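Local coordinates for insecticidal crystal protein Cry7Cal (Bacillus thuringiensis, PDB 5ZI1) that is an insecticidal toxin active against locusts that probably binds receptors in the insect gut and forms pores in its membranes, at residues E62-I67 / R217-M222; I499-L504 / I580-T585. One frame throughout, in Å; residues are numbered along the deposited sequence.

Interaction 1 of 2, residues E62-I67 / R217-M222; sequences EVEALI and RFRREM
L66 is the knob of this contact. Its side chain sits among R217, F218, E221 and M222 of the facing helix. CG lies beside the backbone N, and chi2 (-179°) sets which methyl goes where. L66 CD2 lies against the aliphatic stem of R217, 3.8 Å from R217 CG. L66 CD1 lies near E221 and M222, 4.1 Å from M222 SD. L66 CB meets the edge of the F218 ring, 3.9 Å from F218 CD1. M222 CG lies over one face of that ring, toward the rim. M222 is bent at chi2 and chi3, and its sulfur also reaches V63 CG2. At one border E62 and E221 cross at about a right angle, their carboxylate planes 47° apart. E62 OE2 and E221 OE1 are only 3.0 Å apart. Both are acceptors, so the pair is probably unfavourable unless a proton is shared. The charged end of R217 turns elsewhere, to a salt bridge with D256. The axes of the two short helical segments approach to 10.2 Å, their directions 155° apart. This is a single knob-into-hole between nearly antiparallel helices, as in the N-terminal helical bundle of the delta endotoxins.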
loop_
_atom_site.group_PDB
_atom_site.type_symbol
_atom_site.label_atom_id
_atom_site.label_comp_id
_atom_site.label_asym_id
_atom_site.label_seq_id
_atom_site.Cartn_x
_atom_site.Cartn_y
_atom_site.Cartn_z
ATOM N N GLU A 62 -6.045 -12.838 13.736
ATOM C CA GLU A 62 -4.964 -12.831 12.752
ATOM C C GLU A 62 -3.707 -12.146 13.295
ATOM O O GLU A 62 -2.593 -12.672 13.156
ATOM C CB GLU A 62 -5.437 -12.148 11.468
ATOM C CG GLU A 62 -4.447 -12.243 10.332
ATOM C CD GLU A 62 -4.166 -13.683 9.950
ATOM O OE1 GLU A 62 -5.128 -14.490 9.956
ATOM O OE2 GLU A 62 -2.990 -14.005 9.657
ATOM N N VAL A 63 -3.855 -10.975 13.926
ATOM C CA VAL A 63 -2.660 -10.261 14.372
ATOM C C VAL A 63 -1.991 -10.991 15.532
ATOM O O VAL A 63 -0.760 -11.113 15.571
ATOM C CB VAL A 63 -2.970 -8.793 14.732
ATOM C CG1 VAL A 63 -1.681 -8.085 15.096
ATOM C CG2 VAL A 63 -3.621 -8.092 13.564
ATOM N N GLU A 64 -2.770 -11.481 16.495
ATOM C CA GLU A 64 -2.204 -12.378 17.509
ATOM C C GLU A 64 -1.338 -13.469 16.875
ATOM O O GLU A 64 -0.208 -13.716 17.313
ATOM C CB GLU A 64 -3.316 -13.022 18.341
ATOM C CG GLU A 64 -4.024 -12.113 19.306
ATOM C CD GLU A 64 -5.320 -12.722 19.784
ATOM O OE1 GLU A 64 -5.769 -12.376 20.891
ATOM O OE2 GLU A 64 -5.889 -13.569 19.056
ATOM N N ALA A 65 -1.853 -14.125 15.828
ATOM C CA ALA A 65 -1.103 -15.205 15.186
ATOM C C ALA A 65 0.167 -14.686 14.528
ATOM O O ALA A 65 1.216 -15.331 14.603
ATOM C CB ALA A 65 -1.974 -15.921 14.146
ATOM N N LEU A 66 0.083 -13.529 13.869
ATOM C CA LEU A 66 1.226 -13.000 13.130
ATOM C C LEU A 66 2.387 -12.663 14.053
ATOM O O LEU A 66 3.547 -12.935 13.721
ATOM C CB LEU A 66 0.814 -11.755 12.353
ATOM C CG LEU A 66 -0.120 -11.901 11.162
ATOM C CD1 LEU A 66 -0.344 -10.512 10.582
ATOM C CD2 LEU A 66 0.454 -12.860 10.124
ATOM N N ILE A 67 2.104 -12.042 15.202
ATOM C CA ILE A 67 3.159 -11.573 16.100
ATOM C C ILE A 67 3.304 -12.444 17.333
ATOM O O ILE A 67 4.076 -12.096 18.234
ATOM C CB ILE A 67 2.940 -10.122 16.529
ATOM C CG1 ILE A 67 1.718 -10.008 17.441
ATOM C CG2 ILE A 67 2.774 -9.293 15.343
ATOM C CD1 ILE A 67 1.546 -8.609 18.003
ATOM N N ARG A 217 5.335 -12.153 6.129
ATOM C CA ARG A 217 3.885 -12.290 6.168
ATOM C C ARG A 217 3.249 -11.175 6.987
ATOM O O ARG A 217 2.158 -10.699 6.659
ATOM C CB ARG A 217 3.488 -13.648 6.735
ATOM C CG ARG A 217 1.985 -13.837 6.765
ATOM C CD ARG A 217 1.561 -15.221 7.245
ATOM N NE ARG A 217 2.038 -16.285 6.364
ATOM C CZ ARG A 217 3.023 -17.119 6.679
ATOM N NH1 ARG A 217 3.397 -18.064 5.819
ATOM N NH2 ARG A 217 3.630 -17.001 7.860
ATOM N N PHE A 218 3.899 -10.780 8.082
ATOM C CA PHE A 218 3.407 -9.665 8.870
ATOM C C PHE A 218 3.444 -8.383 8.055
ATOM O O PHE A 218 2.449 -7.654 7.976
ATOM C CB PHE A 218 4.246 -9.549 10.132
ATOM C CG PHE A 218 3.900 -8.389 10.994
ATOM C CD1 PHE A 218 2.916 -8.489 11.953
ATOM C CD2 PHE A 218 4.605 -7.200 10.885
ATOM C CE1 PHE A 218 2.625 -7.414 12.774
ATOM C CE2 PHE A 218 4.317 -6.135 11.697
ATOM C CZ PHE A 218 3.327 -6.236 12.645
ATOM N N ARG A 219 4.575 -8.121 7.396
ATOM C CA ARG A 219 4.671 -6.951 6.529
ATOM C C ARG A 219 3.569 -6.954 5.473
ATOM O O ARG A 219 2.889 -5.943 5.270
ATOM C CB ARG A 219 6.050 -6.902 5.874
ATOM C CG ARG A 219 6.136 -6.002 4.653
ATOM C CD ARG A 219 7.599 -5.741 4.274
ATOM N NE ARG A 219 8.319 -6.991 4.042
ATOM C CZ ARG A 219 9.649 -7.108 4.070
ATOM N NH1 ARG A 219 10.420 -6.031 4.323
ATOM N NH2 ARG A 219 10.215 -8.307 3.858
ATOM N N ARG A 220 3.355 -8.095 4.811
ATOM C CA ARG A 220 2.388 -8.126 3.716
ATOM C C ARG A 220 0.981 -7.873 4.225
ATOM O O ARG A 220 0.282 -6.987 3.723
ATOM C CB ARG A 220 2.439 -9.462 2.983
ATOM C CG ARG A 220 1.438 -9.530 1.861
ATOM C CD ARG A 220 1.558 -10.832 1.080
ATOM N NE ARG A 220 0.963 -11.945 1.816
ATOM C CZ ARG A 220 1.662 -12.898 2.425
ATOM N NH1 ARG A 220 2.993 -12.888 2.383
ATOM N NH2 ARG A 220 1.024 -13.865 3.069
ATOM N N GLU A 221 0.556 -8.622 5.240
ATOM C CA GLU A 221 -0.814 -8.488 5.726
ATOM C C GLU A 221 -1.047 -7.145 6.426
ATOM O O GLU A 221 -2.110 -6.538 6.248
ATOM C CB GLU A 221 -1.151 -9.655 6.647
ATOM C CG GLU A 221 -1.213 -11.029 5.897
ATOM C CD GLU A 221 -1.905 -12.098 6.717
ATOM O OE1 GLU A 221 -2.473 -11.744 7.774
ATOM O OE2 GLU A 221 -1.888 -13.294 6.322
ATOM N N MET A 222 -0.080 -6.664 7.222
ATOM C CA MET A 222 -0.282 -5.408 7.959
ATOM C C MET A 222 -0.157 -4.181 7.074
ATOM O O MET A 222 -0.699 -3.124 7.419
ATOM C CB MET A 222 0.693 -5.283 9.131
ATOM C CG MET A 222 0.551 -6.406 10.123
ATOM S SD MET A 222 -1.110 -6.466 10.814
ATOM C CE MET A 222 -0.992 -5.067 11.964
#

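Interaction 2 of 2, residues I499-L504 / I580-T585; sequences IVNNNL and IIKANT
K582 folds its side chain across the turn that carries N501 and L504. It leaves the backbone with CG anti to its carbonyl carbon (chi1 -74°), then bends at chi3 (88°) and again at chi4. K582 CE comes to 3.0 Å from both N501 O and L504 O. That is close for a carbon, so the position of the chain end is doubtful. L504 CB packs on the same stem, 3.8 Å from K582 CD. N501 has its CG anti to the backbone N (chi1 170°), which sends the amide between K582 and T585. N501 OD1 is pressed against K582 CG (3.1 Å) and is buried with no polar partner in the model. Its ND2 faces T585 and bonds to S586 O. These two turns lie at strand ends in the C-terminal domain, a beta-sandwich in three-domain Cry toxins. One follows strand 496-500 and the other strand 575-580, which belong to different sheets. Nearer the strands the contact is apolar. L504 meets I580 at about a right angle, with L504 CD1 3.9 Å from I580 CB. I499 CD1 approaches I580 CG1 at 4.2 Å. T585 OG1 turns back to its own turn and donates to I581 O at 2.7 Å. It comes from above the carbonyl plane, on the face opposite N584 N. The same hydroxyl is also hydrogen-bonded to V535 N of strand 534-538.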
loop_
_atom_site.group_PDB
_atom_site.type_symbol
_atom_site.label_atom_id
_atom_site.label_comp_id
_atom_site.label_asym_id
_atom_site.label_seq_id
_atom_site.Cartn_x
_atom_site.Cartn_y
_atom_site.Cartn_z
ATOM N N ILE A 499 16.031 14.361 -1.221
ATOM C CA ILE A 499 16.955 15.241 -1.926
ATOM C C ILE A 499 17.898 15.878 -0.911
ATOM O O ILE A 499 17.448 16.473 0.075
ATOM C CB ILE A 499 16.200 16.321 -2.720
ATOM C CG1 ILE A 499 15.055 15.693 -3.510
ATOM C CG2 ILE A 499 17.143 17.073 -3.664
ATOM C CD1 ILE A 499 13.984 16.689 -3.866
ATOM N N VAL A 500 19.200 15.752 -1.155
ATOM C CA VAL A 500 20.234 16.453 -0.399
ATOM C C VAL A 500 20.869 17.485 -1.331
ATOM O O VAL A 500 21.496 17.119 -2.334
ATOM C CB VAL A 500 21.285 15.483 0.160
ATOM C CG1 VAL A 500 22.264 16.233 1.018
ATOM C CG2 VAL A 500 20.611 14.350 0.956
ATOM N N ASN A 501 20.725 18.775 -0.988
ATOM C CA ASN A 501 20.948 19.847 -1.963
ATOM C C ASN A 501 22.417 19.949 -2.355
ATOM O O ASN A 501 22.741 20.021 -3.547
ATOM C CB ASN A 501 20.424 21.179 -1.402
ATOM C CG ASN A 501 20.826 22.402 -2.243
ATOM O OD1 ASN A 501 21.174 22.285 -3.421
ATOM N ND2 ASN A 501 20.738 23.590 -1.637
ATOM N N ASN A 502 23.327 19.928 -1.375
ATOM C CA ASN A 502 24.743 20.018 -1.719
ATOM C C ASN A 502 25.213 18.864 -2.602
ATOM O O ASN A 502 26.307 18.954 -3.173
ATOM C CB ASN A 502 25.627 20.105 -0.456
ATOM C CG ASN A 502 25.724 18.783 0.327
ATOM O OD1 ASN A 502 26.286 17.783 -0.154
ATOM N ND2 ASN A 502 25.224 18.796 1.568
ATOM N N ASN A 503 24.431 17.792 -2.736
ATOM C CA ASN A 503 24.805 16.688 -3.609
ATOM C C ASN A 503 24.069 16.701 -4.943
ATOM O O ASN A 503 24.363 15.859 -5.801
ATOM C CB ASN A 503 24.562 15.350 -2.910
ATOM C CG ASN A 503 25.579 15.068 -1.834
ATOM O OD1 ASN A 503 26.721 15.521 -1.912
ATOM N ND2 ASN A 503 25.171 14.321 -0.815
ATOM N N LEU A 504 23.132 17.623 -5.139
ATOM C CA LEU A 504 22.502 17.797 -6.439
ATOM C C LEU A 504 23.533 18.252 -7.466
ATOM O O LEU A 504 24.194 19.277 -7.252
ATOM C CB LEU A 504 21.378 18.821 -6.364
ATOM C CG LEU A 504 19.956 18.311 -6.156
ATOM C CD1 LEU A 504 18.973 19.465 -6.302
ATOM C CD2 LEU A 504 19.628 17.201 -7.130
ATOM N N ILE A 580 14.857 21.975 -7.695
ATOM C CA ILE A 580 15.290 22.664 -6.494
ATOM C C ILE A 580 16.327 23.672 -6.945
ATOM O O ILE A 580 17.346 23.291 -7.530
ATOM C CB ILE A 580 15.889 21.709 -5.453
ATOM C CG1 ILE A 580 14.844 20.704 -4.959
ATOM C CG2 ILE A 580 16.487 22.496 -4.290
ATOM C CD1 ILE A 580 13.685 21.339 -4.232
ATOM N N ILE A 581 16.080 24.951 -6.676
ATOM C CA ILE A 581 17.000 26.005 -7.087
ATOM C C ILE A 581 18.145 25.993 -6.080
ATOM O O ILE A 581 18.026 26.554 -4.984
ATOM C CB ILE A 581 16.310 27.370 -7.163
ATOM C CG1 ILE A 581 14.992 27.248 -7.935
ATOM C CG2 ILE A 581 17.220 28.408 -7.814
ATOM C CD1 ILE A 581 15.137 26.618 -9.308
ATOM N N LYS A 582 19.256 25.337 -6.446
ATOM C CA LYS A 582 20.360 25.139 -5.505
ATOM C C LYS A 582 20.823 26.457 -4.895
ATOM O O LYS A 582 20.979 26.564 -3.676
ATOM C CB LYS A 582 21.537 24.444 -6.194
ATOM C CG LYS A 582 21.338 22.975 -6.481
ATOM C CD LYS A 582 22.631 22.329 -6.975
ATOM C CE LYS A 582 23.486 21.830 -5.826
ATOM N NZ LYS A 582 24.608 22.718 -5.448
ATOM N N ALA A 583 21.022 27.476 -5.743
ATOM C CA ALA A 583 21.657 28.728 -5.331
ATOM C C ALA A 583 20.935 29.402 -4.179
ATOM O O ALA A 583 21.575 30.051 -3.346
ATOM C CB ALA A 583 21.727 29.694 -6.509
ATOM N N ASN A 584 19.612 29.269 -4.112
ATOM C CA ASN A 584 18.820 29.936 -3.087
ATOM C C ASN A 584 18.246 28.952 -2.076
ATOM O O ASN A 584 17.304 29.283 -1.346
ATOM C CB ASN A 584 17.708 30.746 -3.747
ATOM C CG ASN A 584 18.231 31.666 -4.831
ATOM O OD1 ASN A 584 18.308 31.289 -6.007
ATOM N ND2 ASN A 584 18.602 32.883 -4.439
ATOM N N THR A 585 18.796 27.750 -2.015
ATOM C CA THR A 585 18.342 26.726 -1.090
ATOM C C THR A 585 19.438 26.475 -0.064
ATOM O O THR A 585 20.622 26.414 -0.411
ATOM C CB THR A 585 17.980 25.434 -1.845
ATOM O OG1 THR A 585 16.862 25.686 -2.706
ATOM C CG2 THR A 585 17.618 24.294 -0.884
#

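In the fold
From the N terminus, the chain forms helix 54-67 and runs through mainly helical structure to helix 208-227. There interaction 1 closes a loop of about 150 residues. It joins an early and a late helix of the N-terminal domain. The chain then crosses the middle beta-rich domain. Neither contact has a segment in it, although R217 reaches D256 there. Interaction 2 opens at the end of strand 496-500 and closes just after strand 575-580, with no helix in between. It ties together two sheets of the C-terminal domain. The two loops follow in series and neither nest nor cross. The centres of interactions 1 and 2 are about 41 Å apart, on opposite sides of the chain's centre.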